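Local coordinates for protein lipoxygenase (PDB 5EK8) that probably oxygenates polyunsaturated fatty acids at a non-heme iron centre, acting as a 9R-lipoxygenase, at residues 438-443 against 559-564; 450-455 against 570-575; 457-462 against 565-570; 643-648 against 657-662. All blocks are in the same frame, centred on the assembly; numbering follows the deposited sequence.

Contact 1 (438-443 against 559-564); sequences KDWQPR and CRHIIF
W440 and F564 belong to segments that advance in the same general direction: the irregular loop 438-443 climbs beside helix segment 559-564, with the CA atoms of W440 and H561 7.2 Å apart and those of P442 and F564 9.4 Å apart. The wide backbone spacing is filled by rings. With its CG trans to the backbone N (chi1 -168°), W440 lays its indole across the helix, and H561 drives an edge into one face of it. The ring atom CE1 of H561 lies 3.5 Å from CG of W440, above the five-membered ring but displaced toward its rim, and ND1 of H561 faces CD2 of W440 at 3.6 Å. The two planes stand at 77°, a T-shaped pair in which the imidazole supplies the edge. F564, one helical turn further on, meets the far end of the indole: CE1 of F564 is 3.6 Å from CH2 of W440, with the planes inclined at 51°. Together the three residues form an aromatic cluster, an instance of how a loop without regular structure can be seated on a helix by interlocking rings; the helix concerned, 549-574, also carries the iron ligand H570. P442 extends the seat, its CG resting 4.1 Å from CE2 of F564, while W460 of helix 451-473 also packs on the proline. The polar end of H561 is spoken for as well, because NE2 hydrogen-bonds to OE1 of Q366 on helix 337-377, which contributes H359 and H364 to the metal. That bond should keep the imidazole from turning and so hold its ND1-CE1 edge against W440.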
# COMPACT_ATOMS: atom_id res chain seq x y z
N LYS A 438 7.61 12.06 -11.09
CA LYS A 438 8.65 12.87 -11.73
C LYS A 438 9.31 13.87 -10.79
O LYS A 438 8.64 14.55 -10.00
CB LYS A 438 8.09 13.61 -12.94
CG LYS A 438 9.16 14.01 -13.94
CD LYS A 438 8.58 14.62 -15.20
CE LYS A 438 9.66 14.78 -16.27
NZ LYS A 438 9.12 15.43 -17.50
N ASP A 439 10.64 13.95 -10.88
CA ASP A 439 11.47 14.87 -10.09
C ASP A 439 11.28 14.71 -8.58
O ASP A 439 11.68 15.58 -7.80
CB ASP A 439 11.19 16.32 -10.50
CG ASP A 439 11.95 16.74 -11.76
OD1 ASP A 439 12.43 15.85 -12.49
OD2 ASP A 439 12.06 17.96 -12.00
N TRP A 440 10.68 13.60 -8.17
CA TRP A 440 10.45 13.33 -6.76
C TRP A 440 11.74 12.87 -6.09
O TRP A 440 12.44 11.99 -6.60
CB TRP A 440 9.34 12.29 -6.58
CG TRP A 440 8.85 12.15 -5.18
CD1 TRP A 440 7.72 12.70 -4.65
CD2 TRP A 440 9.46 11.40 -4.12
NE1 TRP A 440 7.59 12.34 -3.33
CE2 TRP A 440 8.65 11.55 -2.98
CE3 TRP A 440 10.61 10.61 -4.03
CZ2 TRP A 440 8.95 10.94 -1.76
CZ3 TRP A 440 10.92 10.02 -2.82
CH2 TRP A 440 10.09 10.18 -1.70
N GLN A 441 12.05 13.46 -4.94
CA GLN A 441 13.22 13.07 -4.16
C GLN A 441 12.95 13.30 -2.67
O GLN A 441 12.21 14.21 -2.30
CB GLN A 441 14.46 13.85 -4.61
CG GLN A 441 14.31 15.35 -4.51
CD GLN A 441 15.54 16.09 -5.00
OE1 GLN A 441 16.55 15.48 -5.35
NE2 GLN A 441 15.45 17.42 -5.02
N PRO A 442 13.54 12.45 -1.80
CA PRO A 442 13.30 12.54 -0.36
C PRO A 442 13.77 13.86 0.25
O PRO A 442 14.71 14.48 -0.26
CB PRO A 442 14.11 11.37 0.21
CG PRO A 442 14.30 10.44 -0.93
CD PRO A 442 14.41 11.31 -2.14
N ARG A 443 13.10 14.28 1.32
CA ARG A 443 13.46 15.50 2.04
C ARG A 443 14.90 15.47 2.54
O ARG A 443 15.49 14.40 2.67
CB ARG A 443 12.51 15.71 3.23
CG ARG A 443 12.65 14.65 4.31
CD ARG A 443 11.41 14.56 5.19
NE ARG A 443 10.25 14.07 4.46
CZ ARG A 443 9.05 13.85 5.00
NH1 ARG A 443 8.86 14.07 6.30
NH2 ARG A 443 8.05 13.41 4.25
N CYS A 559 10.88 4.02 -11.38
CA CYS A 559 11.30 2.81 -10.68
C CYS A 559 11.81 3.12 -9.27
O CYS A 559 11.43 2.45 -8.31
CB CYS A 559 12.38 2.10 -11.49
SG CYS A 559 11.76 1.30 -13.00
N ARG A 560 12.66 4.14 -9.16
CA ARG A 560 13.12 4.63 -7.87
C ARG A 560 11.96 4.99 -6.95
O ARG A 560 11.94 4.61 -5.77
CB ARG A 560 14.02 5.86 -8.04
CG ARG A 560 15.46 5.56 -8.38
CD ARG A 560 16.31 6.82 -8.28
NE ARG A 560 15.92 7.85 -9.25
CZ ARG A 560 16.48 8.00 -10.45
NH1 ARG A 560 17.45 7.18 -10.84
NH2 ARG A 560 16.07 8.96 -11.26
N HIS A 561 11.00 5.72 -7.49
CA HIS A 561 9.81 6.14 -6.75
C HIS A 561 9.03 4.95 -6.19
O HIS A 561 8.80 4.84 -4.97
CB HIS A 561 8.92 6.99 -7.66
CG HIS A 561 7.82 7.71 -6.95
ND1 HIS A 561 8.06 8.80 -6.14
CD2 HIS A 561 6.49 7.51 -6.92
CE1 HIS A 561 6.91 9.24 -5.65
NE2 HIS A 561 5.94 8.47 -6.11
N ILE A 562 8.65 4.05 -7.10
CA ILE A 562 7.91 2.84 -6.75
C ILE A 562 8.62 2.04 -5.67
O ILE A 562 8.05 1.75 -4.62
CB ILE A 562 7.71 1.94 -7.99
CG1 ILE A 562 6.81 2.64 -9.02
CG2 ILE A 562 7.13 0.59 -7.59
CD1 ILE A 562 6.78 1.94 -10.37
N ILE A 563 9.89 1.71 -5.93
CA ILE A 563 10.66 0.90 -4.99
C ILE A 563 10.76 1.60 -3.64
O ILE A 563 10.60 0.96 -2.60
CB ILE A 563 12.07 0.61 -5.52
CG1 ILE A 563 12.00 -0.29 -6.75
CG2 ILE A 563 12.91 -0.07 -4.44
CD1 ILE A 563 13.34 -0.57 -7.38
N PHE A 564 10.98 2.91 -3.66
CA PHE A 564 11.12 3.66 -2.41
C PHE A 564 9.87 3.57 -1.57
O PHE A 564 9.95 3.31 -0.36
CB PHE A 564 11.43 5.13 -2.67
CG PHE A 564 11.63 5.93 -1.41
CD1 PHE A 564 10.57 6.62 -0.82
CD2 PHE A 564 12.88 5.99 -0.81
CE1 PHE A 564 10.76 7.35 0.34
CE2 PHE A 564 13.07 6.73 0.35
CZ PHE A 564 12.01 7.40 0.93

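Contact 2 (450-455 against 570-575); sequences HKYAKA and HTWVND. With FE2 (Fe (II) ion), chain B.
Beyond W572, which packs against Y452, the oxygen OD1 of D575 is gripped twice: ND2 of N574 donates to it at 3.0 Å, nearly along the C-O axis, and R663 forms a salt bridge with it through NE. This is the metal-bearing end of helix 549-574 in the lipoxygenase helical domain, and helix 451-455 runs almost antiparallel to it, at 160°, with axes 12.7 Å apart. Such a gap calls for a large side chain, and W572 spans it. Y452 points an edge at the indole, its CD1 lying over the centre of the tryptophan ring system and 3.6 Å from CD2 of W572; with the planes at 76°, the pair is T-shaped. A455 adds a methyl, its CB 3.9 Å from CZ3 of W572, and the indole NE1 is satisfied by O of N256. On the other side of the helix, NE2 of H570 binds the iron at 2.5 Å, alongside H359, H364 and the terminal carboxylate of I668. N574 also belongs to the site, at longer range: donation by ND2 to D575 probably helps fix the rotation of its amide, and its OD1 lies 2.9 Å from the iron, farther than NE2 of H570.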
# COMPACT_ATOMS: atom_id res chain seq x y z
N HIS A 450 17.46 14.40 12.93
CA HIS A 450 16.48 14.11 11.90
C HIS A 450 16.76 12.76 11.25
O HIS A 450 17.20 12.68 10.10
CB HIS A 450 16.46 15.22 10.84
CG HIS A 450 15.21 15.25 10.03
ND1 HIS A 450 15.00 16.15 9.00
CD2 HIS A 450 14.09 14.49 10.09
CE1 HIS A 450 13.82 15.94 8.47
NE2 HIS A 450 13.24 14.93 9.11
N LYS A 451 16.50 11.71 12.01
CA LYS A 451 16.84 10.35 11.61
C LYS A 451 16.17 9.93 10.30
O LYS A 451 16.80 9.32 9.43
CB LYS A 451 16.48 9.38 12.73
CG LYS A 451 16.77 7.92 12.42
CD LYS A 451 16.43 7.06 13.62
CE LYS A 451 17.15 7.55 14.87
NZ LYS A 451 16.93 6.64 16.03
N TYR A 452 14.88 10.25 10.15
CA TYR A 452 14.17 9.79 8.97
C TYR A 452 14.78 10.31 7.67
O TYR A 452 14.86 9.59 6.68
CB TYR A 452 12.69 10.18 9.00
CG TYR A 452 12.08 9.87 7.65
CD1 TYR A 452 11.85 8.55 7.27
CD2 TYR A 452 11.81 10.87 6.73
CE1 TYR A 452 11.34 8.25 6.03
CE2 TYR A 452 11.30 10.58 5.48
CZ TYR A 452 11.07 9.26 5.14
OH TYR A 452 10.56 8.95 3.90
N ALA A 453 15.18 11.58 7.66
CA ALA A 453 15.74 12.18 6.46
C ALA A 453 17.05 11.51 6.07
O ALA A 453 17.25 11.16 4.91
CB ALA A 453 15.94 13.66 6.66
N LYS A 454 17.94 11.35 7.05
CA LYS A 454 19.20 10.65 6.83
C LYS A 454 18.95 9.25 6.25
O LYS A 454 19.50 8.89 5.20
CB LYS A 454 19.99 10.56 8.14
CG LYS A 454 20.41 11.92 8.71
CD LYS A 454 20.66 11.85 10.22
CE LYS A 454 22.14 11.80 10.56
NZ LYS A 454 22.81 13.10 10.29
N ALA A 455 18.10 8.50 6.94
CA ALA A 455 17.74 7.15 6.51
C ALA A 455 17.23 7.11 5.07
O ALA A 455 17.71 6.33 4.24
CB ALA A 455 16.69 6.58 7.44
N HIS A 570 6.70 2.65 3.25
CA HIS A 570 5.61 1.90 3.86
C HIS A 570 6.08 1.17 5.11
O HIS A 570 5.34 1.07 6.07
CB HIS A 570 5.01 0.91 2.87
CG HIS A 570 4.00 -0.01 3.49
ND1 HIS A 570 4.32 -1.27 3.95
CD2 HIS A 570 2.69 0.17 3.76
CE1 HIS A 570 3.25 -1.83 4.46
NE2 HIS A 570 2.24 -0.99 4.36
N THR A 571 7.31 0.66 5.07
CA THR A 571 7.90 0.03 6.25
C THR A 571 7.86 0.98 7.42
O THR A 571 7.38 0.65 8.50
CB THR A 571 9.37 -0.38 6.00
OG1 THR A 571 9.42 -1.51 5.13
CG2 THR A 571 10.05 -0.74 7.31
N TRP A 572 8.35 2.19 7.17
CA TRP A 572 8.49 3.20 8.21
C TRP A 572 7.15 3.59 8.78
O TRP A 572 6.98 3.64 10.00
CB TRP A 572 9.20 4.43 7.66
CG TRP A 572 9.64 5.37 8.73
CD1 TRP A 572 8.84 6.17 9.51
CD2 TRP A 572 10.99 5.64 9.13
NE1 TRP A 572 9.62 6.91 10.37
CE2 TRP A 572 10.94 6.60 10.16
CE3 TRP A 572 12.23 5.15 8.71
CZ2 TRP A 572 12.08 7.09 10.78
CZ3 TRP A 572 13.37 5.64 9.32
CH2 TRP A 572 13.29 6.59 10.35
N VAL A 573 6.19 3.87 7.90
CA VAL A 573 4.90 4.35 8.37
C VAL A 573 4.11 3.24 9.07
O VAL A 573 3.50 3.45 10.12
CB VAL A 573 4.06 4.92 7.21
CG1 VAL A 573 2.72 5.41 7.72
CG2 VAL A 573 4.81 6.06 6.54
N ASN A 574 4.15 2.04 8.49
CA ASN A 574 3.38 0.91 9.00
C ASN A 574 3.93 0.34 10.30
O ASN A 574 3.19 0.13 11.26
CB ASN A 574 3.30 -0.19 7.95
CG ASN A 574 2.43 -1.34 8.38
OD1 ASN A 574 1.21 -1.30 8.24
ND2 ASN A 574 3.06 -2.40 8.89
N ASP A 575 5.24 0.11 10.35
CA ASP A 575 5.85 -0.53 11.51
C ASP A 575 6.04 0.45 12.67
O ASP A 575 6.53 0.08 13.73
CB ASP A 575 7.20 -1.16 11.14
CG ASP A 575 7.06 -2.27 10.11
OD1 ASP A 575 5.92 -2.67 9.79
OD2 ASP A 575 8.11 -2.76 9.62
FE FE2 B . 0.08 -0.72 5.58

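Contact 3 (457-462 against 565-570); sequences NLYWQI and HTTLWH. With FE2 (Fe (II) ion), chain B.
The phenol ring of Y459 is met near its plane, at the edge, by OG1 of T567, while L568 packs alongside the ring. The hydroxyl OH of Y459 donates to OG1 of T567 at 2.7 Å. T567 turns this oxygen back between its own backbone N and carbonyl carbon (chi1 61°), and from there OG1 also donates to O of I563, linking the tyrosine to the helix backbone. L568 runs past Y459 in the opposite sense: its CB comes 3.5 Å from CD2 of Y459, and its CD2 lies 3.6 Å from CB of Y459. A phenylalanine here would probably leave OG1 of T567 without the hydrogen bond from the tyrosine. F652 of helix 649-653 also packs on Y459. The partner helix is locally widened, since N of H570 reaches back five residues to O of H565 in a weak bond of 3.3 Å. The buried contact thus joins helix 451-473 to a pi-type turn leading straight into the iron ligand H570, a feature familiar from the metal-binding helices of lipoxygenases.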
# COMPACT_ATOMS: atom_id res chain seq x y z
N ASN A 457 17.49 9.36 2.62
CA ASN A 457 18.47 9.74 1.61
C ASN A 457 19.50 8.64 1.34
O ASN A 457 19.86 8.38 0.19
CB ASN A 457 19.18 11.03 2.01
CG ASN A 457 18.48 12.27 1.49
OD1 ASN A 457 18.64 12.64 0.33
ND2 ASN A 457 17.69 12.90 2.35
N LEU A 458 19.95 7.98 2.41
CA LEU A 458 20.85 6.83 2.27
C LEU A 458 20.20 5.75 1.39
O LEU A 458 20.80 5.27 0.41
CB LEU A 458 21.19 6.25 3.64
CG LEU A 458 22.61 5.73 3.87
CD1 LEU A 458 22.72 5.15 5.26
CD2 LEU A 458 23.03 4.71 2.81
N TYR A 459 18.97 5.39 1.75
CA TYR A 459 18.23 4.39 0.99
C TYR A 459 18.04 4.82 -0.45
O TYR A 459 18.12 4.00 -1.37
CB TYR A 459 16.87 4.12 1.63
CG TYR A 459 16.20 2.89 1.06
CD1 TYR A 459 16.79 1.65 1.17
CD2 TYR A 459 14.97 2.98 0.41
CE1 TYR A 459 16.20 0.52 0.65
CE2 TYR A 459 14.36 1.86 -0.12
CZ TYR A 459 14.98 0.62 0.01
OH TYR A 459 14.40 -0.52 -0.50
N TRP A 460 17.81 6.11 -0.65
CA TRP A 460 17.59 6.67 -1.97
C TRP A 460 18.83 6.49 -2.83
O TRP A 460 18.73 6.14 -4.00
CB TRP A 460 17.21 8.15 -1.88
CG TRP A 460 16.83 8.75 -3.20
CD1 TRP A 460 17.58 9.60 -3.96
CD2 TRP A 460 15.61 8.53 -3.92
NE1 TRP A 460 16.89 9.93 -5.10
CE2 TRP A 460 15.68 9.29 -5.10
CE3 TRP A 460 14.46 7.77 -3.68
CZ2 TRP A 460 14.65 9.31 -6.04
CZ3 TRP A 460 13.44 7.79 -4.61
CH2 TRP A 460 13.54 8.56 -5.78
N GLN A 461 20.00 6.74 -2.25
CA GLN A 461 21.25 6.57 -2.98
C GLN A 461 21.48 5.10 -3.31
O GLN A 461 21.98 4.76 -4.40
CB GLN A 461 22.43 7.14 -2.20
CG GLN A 461 22.89 8.51 -2.69
CD GLN A 461 21.74 9.50 -2.83
OE1 GLN A 461 21.15 9.95 -1.84
NE2 GLN A 461 21.40 9.85 -4.07
N ILE A 462 21.10 4.22 -2.38
CA ILE A 462 21.15 2.79 -2.66
C ILE A 462 20.29 2.43 -3.87
O ILE A 462 20.74 1.72 -4.79
CB ILE A 462 20.69 1.96 -1.45
CG1 ILE A 462 21.64 2.16 -0.27
CG2 ILE A 462 20.63 0.49 -1.81
CD1 ILE A 462 21.20 1.44 0.97
N HIS A 565 8.71 3.78 -2.18
CA HIS A 565 7.49 3.81 -1.39
C HIS A 565 6.95 2.43 -1.03
O HIS A 565 6.27 2.28 -0.02
CB HIS A 565 6.43 4.63 -2.10
CG HIS A 565 6.73 6.10 -2.09
ND1 HIS A 565 7.55 6.70 -3.03
CD2 HIS A 565 6.38 7.07 -1.22
CE1 HIS A 565 7.66 7.98 -2.75
NE2 HIS A 565 6.96 8.24 -1.66
N THR A 566 7.27 1.42 -1.83
CA THR A 566 6.80 0.07 -1.54
C THR A 566 7.67 -0.63 -0.49
O THR A 566 7.23 -1.59 0.13
CB THR A 566 6.75 -0.80 -2.80
OG1 THR A 566 8.01 -0.72 -3.48
CG2 THR A 566 5.63 -0.34 -3.72
N THR A 567 8.90 -0.15 -0.32
CA THR A 567 9.80 -0.74 0.66
C THR A 567 9.97 0.14 1.90
O THR A 567 9.19 0.02 2.85
CB THR A 567 11.19 -1.01 0.05
OG1 THR A 567 11.76 0.23 -0.40
CG2 THR A 567 11.08 -1.97 -1.12
N LEU A 568 10.97 1.02 1.90
CA LEU A 568 11.28 1.82 3.09
C LEU A 568 10.13 2.68 3.61
O LEU A 568 9.87 2.68 4.80
CB LEU A 568 12.49 2.72 2.83
CG LEU A 568 12.79 3.64 4.01
CD1 LEU A 568 13.12 2.82 5.26
CD2 LEU A 568 13.91 4.62 3.69
N TRP A 569 9.46 3.42 2.74
CA TRP A 569 8.42 4.34 3.19
C TRP A 569 7.30 3.62 3.92
O TRP A 569 6.98 3.95 5.06
CB TRP A 569 7.83 5.14 2.02
CG TRP A 569 6.70 6.01 2.45
CD1 TRP A 569 5.37 5.81 2.21
CD2 TRP A 569 6.79 7.21 3.23
NE1 TRP A 569 4.63 6.82 2.79
CE2 TRP A 569 5.48 7.69 3.41
CE3 TRP A 569 7.85 7.92 3.79
CZ2 TRP A 569 5.20 8.85 4.13
CZ3 TRP A 569 7.58 9.08 4.50
CH2 TRP A 569 6.26 9.53 4.66
N HIS A 570 6.70 2.65 3.25
CA HIS A 570 5.61 1.90 3.86
C HIS A 570 6.08 1.17 5.11
O HIS A 570 5.34 1.07 6.07
CB HIS A 570 5.01 0.91 2.87
CG HIS A 570 4.00 -0.01 3.49
ND1 HIS A 570 4.32 -1.27 3.95
CD2 HIS A 570 2.69 0.17 3.76
CE1 HIS A 570 3.25 -1.83 4.46
NE2 HIS A 570 2.24 -0.99 4.36
FE FE2 B . 0.08 -0.72 5.58

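Contact 4 (643-648 against 657-662); sequences TALLNR and IDIGNI
Trans about its first torsion (chi1 179°), L645 sends its branched end from helix 639-647 toward I659, which for its part tucks CG1 over its own main chain, flanked by N and C (chi1 61°). That choice turns CD1 of I659 up against the helix backbone and leaves CG2 for the leucine side chain. The last turn of helix 639-647 is covered here by a short 3-10 segment, 659-661, entered through an Asx turn at D658. The leucine and isoleucine run past each other in opposite directions, CD1 of L645 touching CG2 of I659 at 3.7 Å. Meanwhile CD1 of I659 settles 3.6 Å from O of L645 and 3.8 Å from CA of L646, so the isoleucine packs on main chain as well as side chain. L646 leads off the other way at first, yet its CD2 returns to cross I659 at about a right angle. I662 adds a methyl, its CD1 4.0 Å from CD1 of L645. I462 of helix 451-473 and F652 of helix 649-653 also touch this leucine, which therefore sits where several elements converge. An alanine in its place would lose both delta methyls and probably open a gap between I659, I662 and I462. The covering segment is itself shaped by polar bonds: the backbone N-H of N661 donates to O of D658, and the backbone N of G660 meets OD1 of D658 at 3.0 Å from above the carboxylate plane, 50° out of it.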
# COMPACT_ATOMS: atom_id res chain seq x y z
N THR A 643 22.51 -6.93 -2.36
CA THR A 643 23.91 -6.69 -2.04
C THR A 643 24.18 -5.20 -1.86
O THR A 643 25.04 -4.80 -1.08
CB THR A 643 24.85 -7.28 -3.11
OG1 THR A 643 26.21 -7.03 -2.75
CG2 THR A 643 24.58 -6.67 -4.47
N ALA A 644 23.41 -4.37 -2.56
CA ALA A 644 23.54 -2.92 -2.41
C ALA A 644 23.11 -2.49 -1.01
O ALA A 644 23.73 -1.63 -0.39
CB ALA A 644 22.72 -2.20 -3.47
N LEU A 645 22.04 -3.10 -0.52
CA LEU A 645 21.54 -2.80 0.82
C LEU A 645 22.46 -3.36 1.91
O LEU A 645 22.75 -2.68 2.90
CB LEU A 645 20.13 -3.36 1.00
CG LEU A 645 19.48 -3.14 2.37
CD1 LEU A 645 19.32 -1.65 2.67
CD2 LEU A 645 18.15 -3.86 2.46
N LEU A 646 22.92 -4.59 1.72
CA LEU A 646 23.79 -5.26 2.67
C LEU A 646 25.10 -4.51 2.82
O LEU A 646 25.58 -4.31 3.94
CB LEU A 646 24.06 -6.71 2.24
CG LEU A 646 22.90 -7.68 2.38
CD1 LEU A 646 23.21 -9.02 1.73
CD2 LEU A 646 22.54 -7.85 3.84
N ASN A 647 25.67 -4.10 1.69
CA ASN A 647 26.89 -3.30 1.66
C ASN A 647 26.79 -2.10 2.60
O ASN A 647 27.77 -1.75 3.27
CB ASN A 647 27.15 -2.83 0.22
CG ASN A 647 28.41 -1.98 0.09
OD1 ASN A 647 29.26 -1.94 0.98
ND2 ASN A 647 28.53 -1.30 -1.05
N ARG A 648 25.61 -1.52 2.70
CA ARG A 648 25.42 -0.33 3.52
C ARG A 648 24.62 -0.63 4.80
O ARG A 648 23.75 0.14 5.19
CB ARG A 648 24.73 0.76 2.71
CG ARG A 648 25.23 0.86 1.27
CD ARG A 648 25.63 2.28 0.91
NE ARG A 648 26.78 2.75 1.68
CZ ARG A 648 27.37 3.93 1.50
NH1 ARG A 648 26.92 4.76 0.57
NH2 ARG A 648 28.41 4.27 2.25
N ILE A 657 19.00 1.66 12.75
CA ILE A 657 18.12 0.93 11.85
C ILE A 657 18.72 -0.40 11.40
O ILE A 657 19.90 -0.49 11.04
CB ILE A 657 17.79 1.78 10.60
CG1 ILE A 657 17.04 3.05 11.02
CG2 ILE A 657 16.97 0.98 9.60
CD1 ILE A 657 17.32 4.25 10.14
N ASP A 658 17.90 -1.45 11.45
CA ASP A 658 18.28 -2.75 10.91
C ASP A 658 17.73 -2.90 9.49
O ASP A 658 16.52 -2.92 9.29
CB ASP A 658 17.77 -3.87 11.82
CG ASP A 658 18.47 -5.20 11.57
OD1 ASP A 658 19.05 -5.38 10.48
OD2 ASP A 658 18.44 -6.07 12.48
N ILE A 659 18.62 -3.02 8.52
CA ILE A 659 18.22 -3.20 7.13
C ILE A 659 17.39 -4.46 6.95
O ILE A 659 16.66 -4.61 5.97
CB ILE A 659 19.45 -3.27 6.19
CG1 ILE A 659 20.34 -4.46 6.56
CG2 ILE A 659 20.25 -1.99 6.28
CD1 ILE A 659 21.53 -4.63 5.65
N GLY A 660 17.49 -5.37 7.92
CA GLY A 660 16.72 -6.60 7.91
C GLY A 660 15.26 -6.37 8.26
O GLY A 660 14.44 -7.27 8.11
N ASN A 661 14.95 -5.17 8.75
CA ASN A 661 13.58 -4.82 9.09
C ASN A 661 12.89 -4.04 7.98
O ASN A 661 11.75 -3.60 8.13
CB ASN A 661 13.55 -4.01 10.39
CG ASN A 661 13.53 -4.89 11.62
OD1 ASN A 661 12.93 -5.96 11.63
ND2 ASN A 661 14.19 -4.44 12.68
N ILE A 662 13.58 -3.89 6.85
CA ILE A 662 13.01 -3.20 5.70
C ILE A 662 12.18 -4.16 4.85
O ILE A 662 12.70 -5.13 4.30
CB ILE A 662 14.11 -2.58 4.82
CG1 ILE A 662 14.91 -1.55 5.62
CG2 ILE A 662 13.50 -1.94 3.59
CD1 ILE A 662 16.09 -0.96 4.89

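From the N terminus the chain first lays down the loop 438-443 and then the two successive portions of helix 451-473 used by contacts 2 and 3; about a hundred residues later, helix 549-574 returns to meet all three. Contact 1 closes first, at 559-564, and crosses both others. Contact 3 closes next and is nested inside the longer loop closed by contact 2. H570 is shared by contacts 2 and 3, so both lead to the iron. Contact 4 follows in series as a short local closure near the C terminus, yet it touches contact 3 through I462 and L645 and contact 2 through A455 and I657, joining the C-terminal region to the same helix pair.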